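Local coordinates for tail fiber protein (Acinetobacter phage AM24, PDB 5W5P) that probably recognises and degrades the capsular polysaccharide of its Acinetobacter baumannii host as the trimeric tailspike of the phage, at residues G112-Y115 and T116-D120; Q211-G214 and V215-S218; A415-M418 and W419-Q423; K444-E448 and A449-F453. All coordinates share one frame; numbering follows the deposited sequence.

Contact 1: G112-Y115 and T116-D120; sequences GADY and TGTED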
loop_
_atom_site.group_PDB
_atom_site.type_symbol
_atom_site.label_atom_id
_atom_site.label_comp_id
_atom_site.label_asym_id
_atom_site.label_seq_id
_atom_site.Cartn_x
_atom_site.Cartn_y
_atom_site.Cartn_z
ATOM N N GLY A 112 -4.411 42.441 -9.758
ATOM C CA GLY A 112 -4.904 42.625 -11.106
ATOM C C GLY A 112 -4.800 41.432 -12.028
ATOM O O GLY A 112 -4.834 41.620 -13.249
ATOM N N ALA A 113 -4.674 40.217 -11.495
ATOM C CA ALA A 113 -4.629 39.033 -12.343
ATOM C C ALA A 113 -5.922 38.902 -13.138
ATOM O O ALA A 113 -7.019 38.898 -12.571
ATOM C CB ALA A 113 -4.397 37.781 -11.496
ATOM N N ASP A 114 -5.788 38.795 -14.460
ATOM C CA ASP A 114 -6.942 38.717 -15.346
ATOM C C ASP A 114 -7.723 37.434 -15.096
ATOM O O ASP A 114 -7.268 36.344 -15.454
ATOM C CB ASP A 114 -6.485 38.812 -16.808
ATOM C CG ASP A 114 -7.622 38.647 -17.797
ATOM O OD1 ASP A 114 -7.340 38.348 -18.977
ATOM O OD2 ASP A 114 -8.795 38.829 -17.406
ATOM N N TYR A 115 -8.898 37.554 -14.475
ATOM C CA TYR A 115 -9.753 36.415 -14.165
ATOM C C TYR A 115 -10.564 35.931 -15.365
ATOM O O TYR A 115 -11.434 35.068 -15.200
ATOM C CB TYR A 115 -10.694 36.759 -13.003
ATOM C CG TYR A 115 -11.410 38.088 -13.153
ATOM C CD1 TYR A 115 -12.608 38.178 -13.851
ATOM C CD2 TYR A 115 -10.886 39.250 -12.598
ATOM C CE1 TYR A 115 -13.265 39.386 -13.996
ATOM C CE2 TYR A 115 -11.537 40.465 -12.736
ATOM C CZ TYR A 115 -12.727 40.529 -13.435
ATOM O OH TYR A 115 -13.378 41.741 -13.579
ATOM N N THR A 116 -10.304 36.459 -16.563
ATOM C CA THR A 116 -10.949 35.980 -17.777
ATOM C C THR A 116 -10.036 35.137 -18.657
ATOM O O THR A 116 -10.517 34.563 -19.639
ATOM C CB THR A 116 -11.493 37.156 -18.606
ATOM O OG1 THR A 116 -10.407 37.877 -19.202
ATOM C CG2 THR A 116 -12.314 38.090 -17.735
ATOM N N GLY A 117 -8.745 35.056 -18.344
ATOM C CA GLY A 117 -7.849 34.167 -19.060
ATOM C C GLY A 117 -7.334 34.690 -20.377
ATOM O O GLY A 117 -6.793 33.912 -21.173
ATOM N N THR A 118 -7.475 35.992 -20.627
ATOM C CA THR A 118 -7.095 36.615 -21.888
ATOM C C THR A 118 -5.628 37.019 -21.920
ATOM O O THR A 118 -4.973 36.882 -22.957
ATOM C CB THR A 118 -7.969 37.846 -22.140
ATOM O OG1 THR A 118 -9.329 37.545 -21.797
ATOM C CG2 THR A 118 -7.892 38.275 -23.595
ATOM N N GLU A 119 -5.106 37.523 -20.805
ATOM C CA GLU A 119 -3.737 38.006 -20.715
ATOM C C GLU A 119 -2.966 37.230 -19.655
ATOM O O GLU A 119 -3.539 36.725 -18.683
ATOM C CB GLU A 119 -3.692 39.502 -20.378
ATOM C CG GLU A 119 -4.707 40.349 -21.129
ATOM C CD GLU A 119 -4.239 40.725 -22.522
ATOM O OE1 GLU A 119 -3.122 40.307 -22.908
ATOM O OE2 GLU A 119 -4.984 41.440 -23.230
ATOM N N ASP A 120 -1.653 37.153 -19.856
ATOM C CA ASP A 120 -0.770 36.495 -18.906
ATOM C C ASP A 120 -0.811 37.208 -17.560
ATOM O O ASP A 120 -0.542 38.408 -17.476
ATOM C CB ASP A 120 0.654 36.474 -19.466
ATOM C CG ASP A 120 1.636 35.761 -18.553
ATOM O OD1 ASP A 120 1.208 34.875 -17.779
ATOM O OD2 ASP A 120 2.840 36.093 -18.618
HETATM O O HOH W 1 -5.138 35.509 -16.846
HETATM O O HOH W 2 -3.245 39.676 -15.913
#

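Contact 2: Q211-G214 and V215-S218; sequences QGDG and VSQS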
loop_
_atom_site.group_PDB
_atom_site.type_symbol
_atom_site.label_atom_id
_atom_site.label_comp_id
_atom_site.label_asym_id
_atom_site.label_seq_id
_atom_site.Cartn_x
_atom_site.Cartn_y
_atom_site.Cartn_z
ATOM N N GLN A 211 -5.302 23.530 -16.815
ATOM C CA GLN A 211 -5.807 23.153 -18.126
ATOM C C GLN A 211 -4.913 23.714 -19.219
ATOM O O GLN A 211 -4.477 24.868 -19.148
ATOM C CB GLN A 211 -7.250 23.647 -18.322
ATOM C CG GLN A 211 -7.927 23.129 -19.588
ATOM C CD GLN A 211 -9.440 23.297 -19.562
ATOM O OE1 GLN A 211 -10.038 23.483 -18.500
ATOM N NE2 GLN A 211 -10.066 23.231 -20.736
ATOM N N GLY A 212 -4.634 22.882 -20.228
ATOM C CA GLY A 212 -3.977 23.318 -21.438
ATOM C C GLY A 212 -4.917 23.169 -22.625
ATOM O O GLY A 212 -5.979 22.545 -22.531
ATOM N N ASP A 213 -4.515 23.761 -23.751
ATOM C CA ASP A 213 -5.305 23.666 -24.971
ATOM C C ASP A 213 -4.986 22.423 -25.797
ATOM O O ASP A 213 -5.702 22.138 -26.763
ATOM C CB ASP A 213 -5.111 24.919 -25.837
ATOM C CG ASP A 213 -3.654 25.239 -26.097
ATOM O OD1 ASP A 213 -2.786 24.415 -25.752
ATOM O OD2 ASP A 213 -3.370 26.322 -26.644
ATOM N N GLY A 214 -3.936 21.682 -25.446
ATOM C CA GLY A 214 -3.576 20.479 -26.164
ATOM C C GLY A 214 -2.847 20.695 -27.470
ATOM O O GLY A 214 -2.350 19.720 -28.048
ATOM N N VAL A 215 -2.767 21.930 -27.959
ATOM C CA VAL A 215 -2.030 22.259 -29.170
ATOM C C VAL A 215 -0.791 23.087 -28.863
ATOM O O VAL A 215 -0.213 23.697 -29.767
ATOM C CB VAL A 215 -2.925 22.976 -30.196
ATOM C CG1 VAL A 215 -4.002 22.031 -30.716
ATOM C CG2 VAL A 215 -3.545 24.223 -29.582
ATOM N N SER A 216 -0.373 23.132 -27.604
ATOM C CA SER A 216 0.824 23.851 -27.202
ATOM C C SER A 216 1.351 23.207 -25.928
ATOM O O SER A 216 0.730 22.302 -25.365
ATOM C CB SER A 216 0.533 25.338 -26.998
ATOM O OG SER A 216 -0.419 25.517 -25.968
ATOM N N GLN A 217 2.497 23.692 -25.461
ATOM C CA GLN A 217 3.162 23.100 -24.309
ATOM C C GLN A 217 2.618 23.697 -23.018
ATOM O O GLN A 217 2.528 24.922 -22.883
ATOM C CB GLN A 217 4.676 23.302 -24.402
ATOM C CG GLN A 217 5.363 22.335 -25.358
ATOM C CD GLN A 217 5.049 20.877 -25.047
ATOM O OE1 GLN A 217 5.317 20.392 -23.949
ATOM N NE2 GLN A 217 4.481 20.174 -26.017
ATOM N N SER A 218 2.258 22.823 -22.072
ATOM C CA SER A 218 1.764 23.233 -20.759
ATOM C C SER A 218 2.355 22.312 -19.703
ATOM O O SER A 218 2.034 21.121 -19.659
ATOM C CB SER A 218 0.240 23.200 -20.703
ATOM O OG SER A 218 -0.268 21.957 -21.154
HETATM O O HOH W 3 -1.376 22.142 -23.350
#

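Contact 3: A415-M418 and W419-Q423; sequences AYRM and WSEGQ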
loop_
_atom_site.group_PDB
_atom_site.type_symbol
_atom_site.label_atom_id
_atom_site.label_comp_id
_atom_site.label_asym_id
_atom_site.label_seq_id
_atom_site.Cartn_x
_atom_site.Cartn_y
_atom_site.Cartn_z
ATOM N N ALA A 415 -4.434 -10.232 -21.379
ATOM C CA ALA A 415 -3.616 -9.936 -22.537
ATOM C C ALA A 415 -2.833 -11.183 -22.939
ATOM O O ALA A 415 -2.886 -12.222 -22.277
ATOM C CB ALA A 415 -2.685 -8.763 -22.237
ATOM N N TYR A 416 -2.097 -11.086 -24.046
ATOM C CA TYR A 416 -1.288 -12.220 -24.469
ATOM C C TYR A 416 -0.275 -12.599 -23.396
ATOM O O TYR A 416 -0.105 -13.784 -23.080
ATOM C CB TYR A 416 -0.587 -11.913 -25.788
ATOM C CG TYR A 416 -0.005 -13.151 -26.416
ATOM C CD1 TYR A 416 -0.821 -14.068 -27.064
ATOM C CD2 TYR A 416 1.353 -13.419 -26.343
ATOM C CE1 TYR A 416 -0.299 -15.216 -27.631
ATOM C CE2 TYR A 416 1.885 -14.568 -26.906
ATOM C CZ TYR A 416 1.052 -15.459 -27.548
ATOM O OH TYR A 416 1.569 -16.598 -28.114
ATOM N N ARG A 417 0.387 -11.608 -22.805
ATOM C CA ARG A 417 1.370 -11.863 -21.766
ATOM C C ARG A 417 1.293 -10.775 -20.708
ATOM O O ARG A 417 0.932 -9.628 -20.989
ATOM C CB ARG A 417 2.787 -11.930 -22.339
ATOM C CG ARG A 417 3.196 -13.316 -22.818
ATOM C CD ARG A 417 4.688 -13.377 -23.093
ATOM N NE ARG A 417 5.105 -14.702 -23.529
ATOM C CZ ARG A 417 5.230 -15.068 -24.800
ATOM N NH1 ARG A 417 4.972 -14.202 -25.774
ATOM N NH2 ARG A 417 5.615 -16.299 -25.094
HETATM N N MSE A 418 1.651 -11.148 -19.486
HETATM C CA MSE A 418 1.733 -10.185 -18.403
HETATM C C MSE A 418 3.137 -9.587 -18.307
HETATM O O MSE A 418 3.300 -8.441 -17.876
HETATM C CB MSE A 418 1.337 -10.829 -17.080
HETATM C CG MSE A 418 1.041 -9.814 -15.989
HETATM SE SE MSE A 418 0.794 -10.647 -14.251
HETATM C CE MSE A 418 -0.898 -11.561 -14.598
ATOM N N TRP A 419 4.145 -10.361 -18.717
ATOM C CA TRP A 419 5.525 -9.898 -18.688
ATOM C C TRP A 419 6.301 -10.557 -19.822
ATOM O O TRP A 419 5.853 -11.535 -20.426
ATOM C CB TRP A 419 6.182 -10.180 -17.329
ATOM C CG TRP A 419 6.245 -11.634 -16.958
ATOM C CD1 TRP A 419 7.145 -12.556 -17.410
ATOM C CD2 TRP A 419 5.379 -12.332 -16.054
ATOM N NE1 TRP A 419 6.893 -13.779 -16.845
ATOM C CE2 TRP A 419 5.813 -13.670 -16.010
ATOM C CE3 TRP A 419 4.279 -11.955 -15.280
ATOM C CZ2 TRP A 419 5.185 -14.633 -15.223
ATOM C CZ3 TRP A 419 3.656 -12.911 -14.504
ATOM C CH2 TRP A 419 4.112 -14.233 -14.478
ATOM N N SER A 420 7.474 -9.994 -20.112
ATOM C CA SER A 420 8.345 -10.564 -21.134
ATOM C C SER A 420 8.714 -11.995 -20.772
ATOM O O SER A 420 9.141 -12.272 -19.646
ATOM C CB SER A 420 9.611 -9.719 -21.288
ATOM O OG SER A 420 9.315 -8.403 -21.714
ATOM N N GLU A 421 8.551 -12.904 -21.732
ATOM C CA GLU A 421 8.759 -14.322 -21.470
ATOM C C GLU A 421 10.172 -14.580 -20.957
ATOM O O GLU A 421 11.145 -13.994 -21.442
ATOM C CB GLU A 421 8.497 -15.144 -22.737
ATOM C CG GLU A 421 9.394 -14.785 -23.917
ATOM C CD GLU A 421 8.677 -13.974 -24.987
ATOM O OE1 GLU A 421 8.460 -14.515 -26.094
ATOM O OE2 GLU A 421 8.333 -12.798 -24.722
ATOM N N GLY A 422 10.271 -15.446 -19.948
ATOM C CA GLY A 422 11.540 -15.887 -19.410
ATOM C C GLY A 422 12.275 -14.894 -18.537
ATOM O O GLY A 422 13.375 -15.210 -18.072
ATOM N N GLN A 423 11.716 -13.712 -18.292
ATOM C CA GLN A 423 12.409 -12.671 -17.544
ATOM C C GLN A 423 11.977 -12.595 -16.086
ATOM O O GLN A 423 12.486 -11.746 -15.347
ATOM C CB GLN A 423 12.198 -11.311 -18.215
ATOM C CG GLN A 423 12.561 -11.284 -19.685
ATOM C CD GLN A 423 13.931 -11.873 -19.963
ATOM O OE1 GLN A 423 14.956 -11.299 -19.591
ATOM N NE2 GLN A 423 13.955 -13.024 -20.630
#

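Contact 4: K444-E448 and A449-F453; sequences KLHTE and ARVTF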
loop_
_atom_site.group_PDB
_atom_site.type_symbol
_atom_site.label_atom_id
_atom_site.label_comp_id
_atom_site.label_asym_id
_atom_site.label_seq_id
_atom_site.Cartn_x
_atom_site.Cartn_y
_atom_site.Cartn_z
ATOM N N LYS A 444 6.910 -22.335 -11.816
ATOM C CA LYS A 444 5.660 -22.467 -11.082
ATOM C C LYS A 444 5.981 -22.873 -9.650
ATOM O O LYS A 444 6.674 -23.872 -9.431
ATOM C CB LYS A 444 4.739 -23.498 -11.743
ATOM C CG LYS A 444 3.466 -23.793 -10.955
ATOM C CD LYS A 444 2.725 -25.020 -11.484
ATOM C CE LYS A 444 1.712 -24.644 -12.556
ATOM N NZ LYS A 444 0.578 -23.849 -11.985
ATOM N N LEU A 445 5.500 -22.089 -8.685
ATOM C CA LEU A 445 5.748 -22.392 -7.279
ATOM C C LEU A 445 5.197 -23.768 -6.927
ATOM O O LEU A 445 4.147 -24.179 -7.429
ATOM C CB LEU A 445 5.116 -21.318 -6.388
ATOM C CG LEU A 445 5.708 -21.125 -4.987
ATOM C CD1 LEU A 445 7.182 -20.762 -5.065
ATOM C CD2 LEU A 445 4.935 -20.065 -4.209
ATOM N N HIS A 446 5.916 -24.487 -6.055
ATOM C CA HIS A 446 5.544 -25.868 -5.746
ATOM C C HIS A 446 4.178 -25.956 -5.083
ATOM O O HIS A 446 3.504 -26.987 -5.189
ATOM C CB HIS A 446 6.606 -26.528 -4.860
ATOM C CG HIS A 446 6.601 -26.054 -3.439
ATOM N ND1 HIS A 446 5.726 -26.542 -2.493
ATOM C CD2 HIS A 446 7.381 -25.151 -2.799
ATOM C CE1 HIS A 446 5.958 -25.953 -1.335
ATOM N NE2 HIS A 446 6.960 -25.104 -1.493
ATOM N N THR A 447 3.756 -24.886 -4.403
ATOM C CA THR A 447 2.447 -24.876 -3.756
ATOM C C THR A 447 1.319 -25.022 -4.771
ATOM O O THR A 447 0.326 -25.708 -4.510
ATOM C CB THR A 447 2.276 -23.588 -2.955
ATOM O OG1 THR A 447 2.520 -22.468 -3.816
ATOM C CG2 THR A 447 3.260 -23.549 -1.792
ATOM N N GLU A 448 1.450 -24.378 -5.934
ATOM C CA GLU A 448 0.435 -24.491 -6.977
ATOM C C GLU A 448 0.427 -25.873 -7.624
ATOM O O GLU A 448 -0.537 -26.217 -8.317
ATOM C CB GLU A 448 0.653 -23.398 -8.026
ATOM C CG GLU A 448 0.598 -21.982 -7.434
ATOM C CD GLU A 448 0.502 -20.887 -8.481
ATOM O OE1 GLU A 448 0.801 -21.143 -9.668
ATOM O OE2 GLU A 448 0.122 -19.759 -8.110
ATOM N N ALA A 449 1.481 -26.664 -7.427
ATOM C CA ALA A 449 1.497 -28.057 -7.844
ATOM C C ALA A 449 1.028 -28.988 -6.736
ATOM O O ALA A 449 1.255 -30.199 -6.822
ATOM C CB ALA A 449 2.896 -28.459 -8.320
ATOM N N ARG A 450 0.387 -28.443 -5.700
ATOM C CA ARG A 450 -0.159 -29.231 -4.594
ATOM C C ARG A 450 0.931 -30.011 -3.861
ATOM O O ARG A 450 0.688 -31.108 -3.352
ATOM C CB ARG A 450 -1.273 -30.170 -5.077
ATOM C CG ARG A 450 -2.516 -29.442 -5.566
ATOM C CD ARG A 450 -3.305 -30.283 -6.548
ATOM N NE ARG A 450 -4.272 -29.480 -7.287
ATOM C CZ ARG A 450 -5.581 -29.712 -7.309
ATOM N NH1 ARG A 450 -6.096 -30.732 -6.636
ATOM N NH2 ARG A 450 -6.379 -28.919 -8.009
ATOM N N VAL A 451 2.137 -29.448 -3.805
ATOM C CA VAL A 451 3.254 -30.021 -3.062
ATOM C C VAL A 451 3.393 -29.261 -1.753
ATOM O O VAL A 451 3.404 -28.021 -1.746
ATOM C CB VAL A 451 4.555 -29.954 -3.879
ATOM C CG1 VAL A 451 5.738 -30.405 -3.042
ATOM C CG2 VAL A 451 4.438 -30.793 -5.151
ATOM N N THR A 452 3.491 -29.994 -0.643
ATOM C CA THR A 452 3.619 -29.393 0.677
ATOM C C THR A 452 4.754 -30.063 1.440
ATOM O O THR A 452 5.022 -31.256 1.272
ATOM C CB THR A 452 2.303 -29.489 1.483
ATOM O OG1 THR A 452 2.493 -28.944 2.796
ATOM C CG2 THR A 452 1.839 -30.937 1.600
ATOM N N PHE A 453 5.420 -29.277 2.282
ATOM C CA PHE A 453 6.583 -29.729 3.029
ATOM C C PHE A 453 6.260 -29.811 4.514
ATOM O O PHE A 453 5.488 -29.008 5.047
ATOM C CB PHE A 453 7.778 -28.796 2.808
ATOM C CG PHE A 453 8.386 -28.916 1.446
ATOM C CD1 PHE A 453 7.766 -28.347 0.346
ATOM C CD2 PHE A 453 9.573 -29.605 1.260
ATOM C CE1 PHE A 453 8.318 -28.460 -0.913
ATOM C CE2 PHE A 453 10.136 -29.722 -0.003
ATOM C CZ PHE A 453 9.508 -29.148 -1.090
HETATM O O HOH W 4 -3.256 -27.342 -8.767
#

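Contact 1: G112-Y115 and T116-D120
With CG swung trans to its own nitrogen (chi1 176°), Asp114 lays its carboxylate across the turn ahead, while Thr116 (chi1 72°) turns OG1 back toward that carboxylate. The result is an Asx turn superposed on a type I beta turn from Asp114 to Gly117, in the loop between strand 97-100 and helix 122-132. OD2 of Asp114 takes two bonds: Thr116 OG1 donates to its syn lone pair at 2.6 Å, and Thr116 N reaches it from well above the carboxylate plane at 2.9 Å. OD1 takes two more. Glu119 N donates to the anti lone pair of Asp114 OD1 at 3.0 Å, and Thr118 N comes to the same oxygen from above the plane at 2.9 Å. Four bonds thus fix the rotation of the carboxylate, and the three backbone N-H groups among them would probably stabilise its negative charge. The closing bond of the beta turn, Gly117 N to Asp114 O, is weak. Tyr115 turns away, packing edge-to-face with Tyr66 while its OH bonds to Leu67 N. On the solvent side Thr118 OG1 donates to Thr116 OG1 at 2.8 Å, extending the relay of hydroxyls that ends on Asp114 OD2.

Contact 2: Q211-G214 and V215-S218
Asp213 and Ser216 form the tight end of this loop: the serine hydroxyl donates to Asp213 OD1 over 2.6 Å, arriving on the syn lone pair. Both side chains are folded back over their own main chain, with chi1 of 52° for Asp213 and 62° for Ser216, and this brings hydroxyl and carboxylate together across the bend. The same OD1 draws in Val215 N, although that bond is weak at 3.3 Å, so the Asx turn it closes is loose and the hydroxyl bond is the firmer link. Asp213 OD2 has a further, weak partner in Tyr176 OH, whose residue also packs on Ser216. The loop joins strand 209-211 to strand 219-222, a corner of the parallel beta-helix where the chain leaves one sheet for the next. Its base is buried. Gly212 CA passes 4.0 Å from Ser218 OG, and backbone bonds from Gly212 to Leu237 and from Ser218 to Ala241 tie both legs to the following coil. Between the legs a water lies 2.9 Å from Ser216 O and 2.5 Å from Ser218 OG and accepts a weak bond from Gly214 N, bridging the two legs of the loop. The outer side is much looser. Gly214 and Val215 are exposed at the crest, where Gly214 has positive phi, and the Val215 and Asp213 side chains cross at about a right angle. Val215 CG2 lies 3.6 Å from Asp213 OD2, in plain van der Waals contact.

Contact 3: A415-M418 and W419-Q423
Arg417 NH2 is gripped twice, by a hydrogen bond to the carbonyl of Arg439 and by a salt bridge to Glu421 OE1 at 3.5 Å. The second is purely electrostatic: the carboxylate lies over one face of the guanidinium, the two planes only 20° apart, and no N-H points at OE1. That stacking leaves the guanidinium hydrogens for partners at its edge. Glu421 reaches this place because its chain bends at chi2 (-105°), whereas Arg417 runs extended from CG to NE and passes its CD 3.4 Å from Trp419 O. Met418 and Trp419, between the two charged residues in sequence, make a Met-aromatic contact. Selenium of Met418, present as selenomethionine, sits at the edge of the Trp419 six-membered ring, 4.8 Å from its centroid, and Met418 CB packs 3.6 Å from Trp419 CE3. A type II beta turn, Ser420 to Gln423, follows, closed by Gln423 N to Ser420 O at 3.2 Å. The Gln423 amide folds back over it, NE2 giving a nearly straight bond to Glu421 O at 3.1 Å. The loop links strands 412-413 and 427-428, late coils of the parallel beta-helix. Met418 and Ser420 bond through their backbones to Val389 on strand 389-390, an outermost strand of its sheet within the chain, while the Trp419 ring stacks on Phe408 of strand 407-409.

Contact 4: K444-E448 and A449-F453
His446 leads from a short run with helical backbone angles to Phe453 and Val451 on the strand that follows. Its CB lies 4.1 Å from Val451 CB; beyond it, CG and CD2 sit beneath the Phe453 edge. ND1 donates to Val451 O at 2.9 Å, the oxygen lying in the plane of the imidazole. CE1 meets Phe453 CD1 at 3.4 Å, in an edge-to-face (T-shaped) pair with planes 76° apart and Phe453 CE1 over the ring centre. The opposite face carries Thr447 CG2. At the tip, NE2 bonds to the backbone N of His446 in the second subunit, while its own N meets NE2 of the third, so the three histidines link round the trimer axis. In the main chain, Val451 N to His446 O at 3.1 Å and Arg450 N to Thr447 O at 3.0 Å have the 6→1 and 5→2 pattern of a Schellman motif, with Arg450 at positive phi; this bend turns the chain into strand 451-461 of the C-terminal domain. Because ND1 gives a proton and NE2 receives one from an amide, the buried imidazole is probably neutral, with its hydrogen on ND1.

The four contacts follow the long axis of the spike in chain order, none touching another. Contact 1 lies just before the helix that precedes the beta-helix, and contact 2 is a corner of an early coil, their centres about 17 Å apart. Contact 3 belongs to the last coils, about 36 Å beyond contact 2 between centres. Contact 4 begins the C-terminal antiparallel domain, about 22 Å from contact 3 by centres and about 9 Å by nearest atoms. Contacts 1 and 4, about 66 Å apart by centres, lie on opposite sides of the chain's centre. Contact 1 is touched by no other subunit, whereas contact 4 lies against both of the others.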